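Local coordinates for uncharacterized protein (Parabacteroides distasonis, PDB 4KW2) that is of unknown function but adopts a xylose isomerase-like TIM barrel and may be a sugar isomerase or related enzyme, at residues L73-C78 with A113-A118; D107-F112 with V121-E126; P188-Q193 with V227-R232. All blocks are in the same frame, centred on the assembly; numbering follows the deposited sequence. Where two conformers were deposited one is given.

Interaction 1: L73-C78 with A113-A118; sequences LSDDNC and AHKIGA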
loop_
_atom_site.group_PDB
_atom_site.type_symbol
_atom_site.label_atom_id
_atom_site.label_comp_id
_atom_site.label_asym_id
_atom_site.label_seq_id
_atom_site.Cartn_x
_atom_site.Cartn_y
_atom_site.Cartn_z
ATOM N N LEU A 73 21.292 -20.648 13.611
ATOM C CA LEU A 73 22.233 -20.041 14.559
ATOM C C LEU A 73 22.854 -21.080 15.494
ATOM O O LEU A 73 22.155 -21.938 16.025
ATOM C CB LEU A 73 21.549 -18.958 15.408
ATOM C CG LEU A 73 21.160 -17.658 14.715
ATOM C CD1 LEU A 73 20.411 -16.761 15.688
ATOM C CD2 LEU A 73 22.383 -16.944 14.160
ATOM N N SER A 74 24.162 -20.980 15.708
ATOM C CA SER A 74 24.868 -21.867 16.631
ATOM C C SER A 74 24.315 -21.755 18.047
ATOM O O SER A 74 23.688 -20.760 18.403
ATOM C CB SER A 74 26.358 -21.528 16.657
ATOM O OG SER A 74 26.577 -20.252 17.242
ATOM N N ASP A 75 24.572 -22.774 18.857
ATOM C CA ASP A 75 24.152 -22.764 20.255
ATOM C C ASP A 75 24.718 -21.552 20.995
ATOM O O ASP A 75 24.022 -20.935 21.796
ATOM C CB ASP A 75 24.577 -24.058 20.958
ATOM C CG ASP A 75 23.808 -25.280 20.464
ATOM O OD1 ASP A 75 22.620 -25.153 20.082
ATOM O OD2 ASP A 75 24.396 -26.379 20.465
ATOM N N ASP A 76 25.975 -21.219 20.720
ATOM C CA ASP A 76 26.611 -20.028 21.287
ATOM C C ASP A 76 25.856 -18.758 20.923
ATOM O O ASP A 76 25.579 -17.929 21.786
ATOM C CB ASP A 76 28.057 -19.900 20.802
ATOM C CG ASP A 76 29.003 -20.852 21.508
ATOM O OD1 ASP A 76 28.545 -21.671 22.333
ATOM O OD2 ASP A 76 30.220 -20.776 21.236
ATOM N N ASN A 77 25.534 -18.611 19.641
ATOM C CA ASN A 77 24.787 -17.451 19.162
ATOM C C ASN A 77 23.344 -17.421 19.661
ATOM O O ASN A 77 22.801 -16.341 19.908
ATOM C CB ASN A 77 24.826 -17.369 17.633
ATOM C CG ASN A 77 26.132 -16.785 17.115
ATOM O OD1 ASN A 77 26.823 -16.050 17.816
ATOM N ND2 ASN A 77 26.467 -17.105 15.874
ATOM N N CYS A 78 22.731 -18.596 19.799
ATOM C CA CYS A 78 21.410 -18.705 20.432
ATOM C C CYS A 78 21.439 -18.237 21.883
ATOM O O CYS A 78 20.529 -17.544 22.333
ATOM C CB CYS A 78 20.889 -20.142 20.378
ATOM S SG CYS A 78 20.279 -20.643 18.754
ATOM N N ALA A 113 12.714 -21.728 17.666
ATOM C CA ALA A 113 11.803 -20.974 18.524
ATOM C C ALA A 113 11.897 -21.443 19.974
ATOM O O ALA A 113 11.991 -20.630 20.893
ATOM C CB ALA A 113 10.374 -21.099 18.023
ATOM N N HIS A 114 11.871 -22.755 20.168
ATOM C CA HIS A 114 11.976 -23.348 21.498
ATOM C C HIS A 114 13.327 -23.043 22.139
ATOM O O HIS A 114 13.401 -22.701 23.315
ATOM C CB HIS A 114 11.781 -24.860 21.410
ATOM C CG HIS A 114 11.959 -25.570 22.715
ATOM N ND1 HIS A 114 10.952 -25.670 23.650
ATOM C CD2 HIS A 114 13.028 -26.210 23.243
ATOM C CE1 HIS A 114 11.392 -26.342 24.697
ATOM N NE2 HIS A 114 12.649 -26.681 24.477
ATOM N N LYS A 115 14.390 -23.164 21.356
ATOM C CA LYS A 115 15.741 -22.930 21.849
ATOM C C LYS A 115 15.933 -21.482 22.318
ATOM O O LYS A 115 16.601 -21.235 23.317
ATOM C CB LYS A 115 16.762 -23.293 20.761
ATOM C CG LYS A 115 18.204 -23.356 21.243
ATOM C CD LYS A 115 19.050 -24.332 20.430
ATOM C CE LYS A 115 19.125 -23.966 18.950
ATOM N NZ LYS A 115 18.198 -24.740 18.071
ATOM N N ILE A 116 15.345 -20.530 21.604
ATOM C CA ILE A 116 15.449 -19.116 21.974
ATOM C C ILE A 116 14.474 -18.765 23.103
ATOM O O ILE A 116 14.659 -17.780 23.812
ATOM C CB ILE A 116 15.235 -18.204 20.745
ATOM C CG1 ILE A 116 16.326 -18.475 19.702
ATOM C CG2 ILE A 116 15.244 -16.731 21.134
ATOM C CD1 ILE A 116 17.745 -18.268 20.208
ATOM N N GLY A 117 13.443 -19.584 23.270
ATOM C CA GLY A 117 12.502 -19.415 24.366
ATOM C C GLY A 117 11.254 -18.657 23.973
ATOM O O GLY A 117 10.619 -18.043 24.816
ATOM N N ALA A 118 10.897 -18.700 22.694
ATOM C CA ALA A 118 9.636 -18.134 22.247
ATOM C C ALA A 118 8.492 -18.991 22.772
ATOM O O ALA A 118 8.654 -20.198 22.982
ATOM C CB ALA A 118 9.594 -18.056 20.730
HETATM O O HOH W 1 19.682 -22.977 15.725
#
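C78 faces the end of helix 103-116 and is met there by two side chains, I116 and K115. The terminal methyl of I116 does the apolar work: I116 CD1 lies 3.7 Å from C78 CB and 3.6 Å from the backbone oxygen C78 O. The sulfur, also near that methyl, has C78 SG 3.5 Å from K115 CE, so a methylene next to the ammonium group, not the charge itself, rests on the thiol. K115 can lie this way because its CG stands opposite the backbone N (chi1 -168°) and the chain then bends at chi3 and chi4. D75 crosses this lysine at about a right angle and touches its aliphatic part, D75 OD1 to K115 CD being 3.7 Å. The opposite charges, D75 OD1 and K115 NZ, are 4.9 Å apart and not in contact, so any attraction between them is probably modest. The ammonium group instead gives a weak bond to a water that donates to L73 O (2.7 Å). In the TIM barrel these are successive outer helices, 75-86 and 103-116, the start of one set against the end of the other. Each terminus is finished by a standard motif. S74 is the N-cap of helix 75-86, S74 OG accepting from N77 N at 3.1 Å with an N-H...O angle of 161°. Helix 103-116 closes in a Schellman motif with G117, at positive phi, as the C' residue: A118 N bonds A113 O, and G117 N bonds H114 O weakly. G117 N also bonds A113 O, reaching it from the opposite face of its plane to A118 N. Farther out, I116 continues onto L81, P92 and F95, while L73 and C78 pack on F112.

Interaction 2: D107-F112 with V121-E126; sequences DKFFAF and VTVEPE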
loop_
_atom_site.group_PDB
_atom_site.type_symbol
_atom_site.label_atom_id
_atom_site.label_comp_id
_atom_site.label_asym_id
_atom_site.label_seq_id
_atom_site.Cartn_x
_atom_site.Cartn_y
_atom_site.Cartn_z
ATOM N N ASP A 107 10.303 -28.130 11.102
ATOM C CA ASP A 107 10.970 -28.764 12.237
ATOM C C ASP A 107 12.075 -27.875 12.800
ATOM O O ASP A 107 12.122 -27.622 14.004
ATOM C CB ASP A 107 11.545 -30.122 11.828
ATOM C CG ASP A 107 12.068 -30.909 13.008
ATOM O OD1 ASP A 107 11.273 -31.220 13.922
ATOM O OD2 ASP A 107 13.278 -31.219 13.023
ATOM N N LYS A 108 12.950 -27.392 11.922
ATOM C CA LYS A 108 14.057 -26.520 12.331
ATOM C C LYS A 108 13.571 -25.199 12.942
ATOM O O LYS A 108 14.163 -24.698 13.896
ATOM C CB LYS A 108 14.971 -26.225 11.142
ATOM C CG LYS A 108 15.797 -27.408 10.663
ATOM C CD LYS A 108 16.472 -27.073 9.336
ATOM C CE LYS A 108 17.207 -28.259 8.734
ATOM N NZ LYS A 108 18.602 -28.379 9.229
ATOM N N PHE A 109 12.495 -24.651 12.385
ATOM C CA PHE A 109 11.900 -23.401 12.862
ATOM C C PHE A 109 11.335 -23.534 14.286
ATOM O O PHE A 109 11.606 -22.687 15.147
ATOM C CB PHE A 109 10.817 -22.956 11.878
ATOM C CG PHE A 109 10.011 -21.769 12.331
ATOM C CD1 PHE A 109 10.566 -20.500 12.364
ATOM C CD2 PHE A 109 8.671 -21.917 12.674
ATOM C CE1 PHE A 109 9.811 -19.408 12.764
ATOM C CE2 PHE A 109 7.914 -20.830 13.065
ATOM C CZ PHE A 109 8.483 -19.574 13.111
ATOM N N PHE A 110 10.570 -24.597 14.529
ATOM C CA PHE A 110 10.022 -24.869 15.862
ATOM C C PHE A 110 11.109 -25.184 16.889
ATOM O O PHE A 110 11.007 -24.775 18.042
ATOM C CB PHE A 110 9.021 -26.028 15.819
ATOM C CG PHE A 110 7.616 -25.605 15.495
ATOM C CD1 PHE A 110 7.243 -25.324 14.187
ATOM C CD2 PHE A 110 6.666 -25.492 16.497
ATOM C CE1 PHE A 110 5.953 -24.934 13.885
ATOM C CE2 PHE A 110 5.370 -25.102 16.203
ATOM C CZ PHE A 110 5.013 -24.822 14.895
ATOM N N ALA A 111 12.134 -25.927 16.477
ATOM C CA ALA A 111 13.270 -26.219 17.357
ATOM C C ALA A 111 13.976 -24.930 17.762
ATOM O O ALA A 111 14.322 -24.743 18.924
ATOM C CB ALA A 111 14.253 -27.161 16.675
ATOM N N PHE A 112 14.182 -24.045 16.791
ATOM C CA PHE A 112 14.828 -22.758 17.035
ATOM C C PHE A 112 14.001 -21.870 17.966
ATOM O O PHE A 112 14.522 -21.325 18.931
ATOM C CB PHE A 112 15.078 -22.030 15.715
ATOM C CG PHE A 112 15.658 -20.661 15.887
ATOM C CD1 PHE A 112 16.978 -20.501 16.274
ATOM C CD2 PHE A 112 14.884 -19.527 15.669
ATOM C CE1 PHE A 112 17.522 -19.237 16.434
ATOM C CE2 PHE A 112 15.420 -18.262 15.833
ATOM C CZ PHE A 112 16.744 -18.117 16.212
ATOM N N VAL A 121 4.580 -18.886 17.759
ATOM C CA VAL A 121 5.051 -18.638 16.407
ATOM C C VAL A 121 3.843 -18.284 15.551
ATOM O O VAL A 121 2.775 -18.880 15.705
ATOM C CB VAL A 121 5.823 -19.839 15.809
ATOM C CG1 VAL A 121 7.090 -20.106 16.607
ATOM C CG2 VAL A 121 4.966 -21.095 15.754
ATOM N N THR A 122 4.006 -17.287 14.688
ATOM C CA THR A 122 2.978 -16.932 13.722
ATOM C C THR A 122 3.354 -17.555 12.386
ATOM O O THR A 122 4.516 -17.512 11.975
ATOM C CB THR A 122 2.808 -15.411 13.585
ATOM O OG1 THR A 122 4.080 -14.801 13.368
ATOM C CG2 THR A 122 2.202 -14.836 14.844
ATOM N N VAL A 123 2.359 -18.147 11.726
ATOM C CA VAL A 123 2.584 -19.007 10.571
ATOM C C VAL A 123 1.481 -18.866 9.526
ATOM O O VAL A 123 0.336 -18.567 9.852
ATOM C CB VAL A 123 2.685 -20.493 10.991
ATOM C CG1 VAL A 123 3.754 -20.681 12.054
ATOM C CG2 VAL A 123 1.348 -21.022 11.501
ATOM N N GLU A 124 1.847 -19.099 8.271
ATOM C CA GLU A 124 0.920 -19.047 7.146
ATOM C C GLU A 124 1.116 -20.316 6.323
ATOM O O GLU A 124 1.827 -20.299 5.319
ATOM C CB GLU A 124 1.178 -17.791 6.305
ATOM C CG GLU A 124 0.214 -17.592 5.139
ATOM C CD GLU A 124 0.299 -16.206 4.516
ATOM O OE1 GLU A 124 0.552 -15.223 5.244
ATOM O OE2 GLU A 124 0.100 -16.097 3.289
ATOM N N PRO A 125 0.506 -21.431 6.763
ATOM C CA PRO A 125 0.692 -22.714 6.122
ATOM C C PRO A 125 -0.454 -23.070 5.192
ATOM O O PRO A 125 -1.478 -22.388 5.180
ATOM C CB PRO A 125 0.683 -23.669 7.311
ATOM C CG PRO A 125 -0.293 -23.045 8.264
ATOM C CD PRO A 125 -0.368 -21.571 7.943
ATOM N N GLU A 126 -0.271 -24.136 4.424
ATOM C CA GLU A 126 -1.368 -24.758 3.699
ATOM C C GLU A 126 -2.131 -25.651 4.666
ATOM O O GLU A 126 -1.609 -26.026 5.719
ATOM C CB GLU A 126 -0.843 -25.586 2.524
ATOM C CG GLU A 126 -0.267 -24.757 1.387
ATOM C CD GLU A 126 0.454 -25.598 0.351
ATOM O OE1 GLU A 126 1.025 -26.652 0.717
ATOM O OE2 GLU A 126 0.459 -25.202 -0.834
#
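The rings of F109 and F110 both lean obliquely on V121. F109 reaches the valine with one corner: F109 CE2 is 3.6 Å from V121 CB and 3.7 Å from V121 CG1, and the neighbouring F109 CZ stays close to the same two carbons. F110 brings its far end to the other branch, F110 CZ lying 3.8 Å from V121 CG2. The valine is thus shared: CG1 meets F109, and CG2 lies between the two rings, slightly closer to F110. This is the helix-on-strand packing of a beta-alpha-beta unit, strand 91-98, helix 103-116, strand 120-123, the repeating element of a TIM barrel, in which the helix returns across the outside of the parallel sheet. The short segments run nearly antiparallel, at 155°, with their axes 10.8 Å apart, a gap bridged here by the phenylalanine and valine side chains. With chi1 at 173°, CG trans to N, the ring of F109 is carried out toward the strand, and it slides past V121 in the reverse direction, whereas F110 crosses the valine at about a right angle. All four touching residues are buried. Beyond V121, F109 also packs on F95 and A98 of strand 91-98 and, at the subunit interface, on W216 of the second subunit; F110 continues onto V144 and onto Y140 of helix 130-140. Alternation along the strand decides who takes part: V121 and V123 point to the helix, while T122 turns the other way and its OG1 is hydrogen-bonded to E52. V123 adds a lighter touch, its CG1 standing 4.3 Å from CE2 of F109, the same ring carbon that meets V121.

Interaction 3: P188-Q193 with V227-R232; sequences PLKNLQ and VNELKR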
loop_
_atom_site.group_PDB
_atom_site.type_symbol
_atom_site.label_atom_id
_atom_site.label_comp_id
_atom_site.label_asym_id
_atom_site.label_seq_id
_atom_site.Cartn_x
_atom_site.Cartn_y
_atom_site.Cartn_z
ATOM N N PRO A 188 -12.893 -6.343 12.876
ATOM C CA PRO A 188 -12.167 -7.623 12.850
ATOM C C PRO A 188 -12.298 -8.420 14.146
ATOM O O PRO A 188 -12.282 -9.652 14.118
ATOM C CB PRO A 188 -10.701 -7.209 12.627
ATOM C CG PRO A 188 -10.730 -5.769 12.240
ATOM C CD PRO A 188 -11.970 -5.194 12.856
ATOM N N LEU A 189 -12.428 -7.713 15.265
ATOM C CA LEU A 189 -12.569 -8.344 16.572
ATOM C C LEU A 189 -13.909 -9.063 16.716
ATOM O O LEU A 189 -13.963 -10.164 17.266
ATOM C CB LEU A 189 -12.412 -7.302 17.682
ATOM C CG LEU A 189 -11.072 -6.566 17.743
ATOM C CD1 LEU A 189 -11.121 -5.497 18.823
ATOM C CD2 LEU A 189 -9.932 -7.543 17.990
ATOM N N LYS A 190 -14.980 -8.445 16.215
ATOM C CA LYS A 190 -16.323 -9.045 16.254
ATOM C C LYS A 190 -16.466 -10.307 15.389
ATOM O O LYS A 190 -17.402 -11.083 15.577
ATOM C CB LYS A 190 -17.392 -8.020 15.856
ATOM C CG LYS A 190 -17.752 -7.038 16.963
ATOM C CD LYS A 190 -18.597 -5.875 16.459
ATOM C CE LYS A 190 -19.960 -6.320 15.946
ATOM N NZ LYS A 190 -20.699 -5.188 15.324
ATOM N N ASN A 191 -15.546 -10.512 14.448
ATOM C CA ASN A 191 -15.498 -11.754 13.672
ATOM C C ASN A 191 -14.985 -12.952 14.480
ATOM O O ASN A 191 -15.102 -14.091 14.029
ATOM C CB ASN A 191 -14.629 -11.580 12.423
ATOM C CG ASN A 191 -15.145 -10.496 11.493
ATOM O OD1 ASN A 191 -16.259 -9.996 11.658
ATOM N ND2 ASN A 191 -14.333 -10.125 10.510
ATOM N N LEU A 192 -14.419 -12.691 15.660
ATOM C CA LEU A 192 -13.925 -13.740 16.562
ATOM C C LEU A 192 -14.935 -14.873 16.786
ATOM O O LEU A 192 -14.543 -16.026 16.954
ATOM C CB LEU A 192 -13.522 -13.130 17.907
ATOM N N GLN A 193 -16.225 -14.527 16.805
ATOM C CA GLN A 193 -17.328 -15.505 16.778
ATOM C C GLN A 193 -17.106 -16.700 17.729
ATOM O O GLN A 193 -17.112 -16.519 18.945
ATOM C CB GLN A 193 -17.602 -15.947 15.322
ATOM C CG GLN A 193 -18.834 -16.832 15.105
ATOM C CD GLN A 193 -20.145 -16.064 15.096
ATOM O OE1 GLN A 193 -20.240 -14.958 15.626
ATOM N NE2 GLN A 193 -21.171 -16.658 14.493
ATOM N N VAL A 227 -9.226 -0.645 22.710
ATOM C CA VAL A 227 -8.889 -1.215 24.007
ATOM C C VAL A 227 -10.131 -1.726 24.739
ATOM O O VAL A 227 -10.120 -2.825 25.296
ATOM C CB VAL A 227 -8.151 -0.160 24.860
ATOM C CG1 VAL A 227 -8.183 -0.515 26.333
ATOM C CG2 VAL A 227 -6.716 -0.013 24.364
ATOM N N ASN A 228 -11.192 -0.920 24.730
ATOM C CA ASN A 228 -12.471 -1.303 25.332
ATOM C C ASN A 228 -13.022 -2.594 24.748
ATOM O O ASN A 228 -13.542 -3.429 25.490
ATOM C CB ASN A 228 -13.509 -0.192 25.169
ATOM C CG ASN A 228 -13.182 1.039 25.992
ATOM O OD1 ASN A 228 -12.266 1.029 26.813
ATOM N ND2 ASN A 228 -13.925 2.109 25.770
ATOM N N GLU A 229 -12.901 -2.760 23.430
ATOM C CA GLU A 229 -13.374 -3.982 22.776
ATOM C C GLU A 229 -12.538 -5.188 23.163
ATOM O O GLU A 229 -13.074 -6.268 23.389
ATOM C CB GLU A 229 -13.384 -3.840 21.258
ATOM C CG GLU A 229 -14.567 -3.045 20.745
ATOM C CD GLU A 229 -15.005 -3.434 19.346
ATOM O OE1 GLU A 229 -14.620 -4.523 18.853
ATOM O OE2 GLU A 229 -15.747 -2.633 18.738
ATOM N N LEU A 230 -11.227 -5.005 23.225
ATOM C CA LEU A 230 -10.352 -6.071 23.672
ATOM C C LEU A 230 -10.721 -6.501 25.090
ATOM O O LEU A 230 -10.750 -7.692 25.377
ATOM C CB LEU A 230 -8.887 -5.634 23.615
ATOM C CG LEU A 230 -8.290 -5.420 22.226
ATOM C CD1 LEU A 230 -6.838 -4.999 22.380
ATOM C CD2 LEU A 230 -8.402 -6.672 21.369
ATOM N N LYS A 231 -10.997 -5.536 25.967
ATOM C CA LYS A 231 -11.457 -5.833 27.327
ATOM C C LYS A 231 -12.768 -6.614 27.315
ATOM O O LYS A 231 -12.909 -7.605 28.029
ATOM C CB LYS A 231 -11.659 -4.551 28.144
ATOM C CG LYS A 231 -10.477 -4.150 29.017
ATOM C CD LYS A 231 -10.921 -3.244 30.163
ATOM C CE LYS A 231 -11.562 -4.035 31.301
ATOM N NZ LYS A 231 -12.324 -3.179 32.255
ATOM N N ARG A 232 -13.708 -6.160 26.491
ATOM C CA ARG A 232 -15.027 -6.787 26.405
ATOM C C ARG A 232 -14.932 -8.225 25.893
ATOM O O ARG A 232 -15.645 -9.097 26.368
ATOM C CB ARG A 232 -15.985 -5.954 25.539
ATOM C CG ARG A 232 -16.408 -4.642 26.195
ATOM C CD ARG A 232 -17.722 -4.106 25.652
ATOM N NE ARG A 232 -17.661 -3.742 24.241
ATOM C CZ ARG A 232 -17.292 -2.547 23.788
ATOM N NH1 ARG A 232 -16.936 -1.588 24.635
ATOM N NH2 ARG A 232 -17.275 -2.312 22.485
#
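L189 fills the close-packed half of this contact with both of its methyls. L189 CD2 meets L230 CD2 at 3.8 Å, the two leucines crossing at about a right angle, while L189 CD1 lies 3.7 Å from E229 CB and 3.6 Å from E229 OE1. The CB of L189 adds to the same touch, lying 3.7 Å from E229 OE1, so one carboxylate oxygen rests against the flank of an aliphatic side chain. The contact joins the loop after strand 172-178 to outer helix 222-232 of the TIM barrel, and L189 also packs on I178 of that strand, carrying the apolar layer from the barrel wall out to the helix. The other half is far looser. K190, exposed, approaches only with a methylene, K190 CG standing 4.4 Å from E229 OE1, and its ammonium group remains 6.5 Å from E229 OE2, measured from K190 NZ. No hydrogen bond joins the two segments. Around the buried carboxylate, K182 makes a long, weak ion pair with E229 OE2, and the carboxylate of D187 comes near that oxygen too. A carboxylate flanked by leucine carbon and a second acid would be expected to have a raised proton affinity, although the two lysines should counter this in part; cohesion across the interface itself rests on van der Waals contact.

Overall arrangement
Interactions 1 and 2 are neighbours that share helix 103-116: the helix body packs inward on strand 120-123, and its end packs against helix 75-86. Their centres lie about 14 Å apart and they touch, A113 CB meeting V121 CG1 and F112 CE1 meeting C78 SG, and their segments alternate along the chain. Interaction 3 comes later in sequence, on helix 222-232; its centre is about 34 Å from that of interaction 1, which lies on the opposite side of the chain's centre, and about 27 Å from that of interaction 2. The eight-stranded parallel barrel thus illustrates how one closed sheet is wrapped by helices through local contacts of helix with helix, strand and loop.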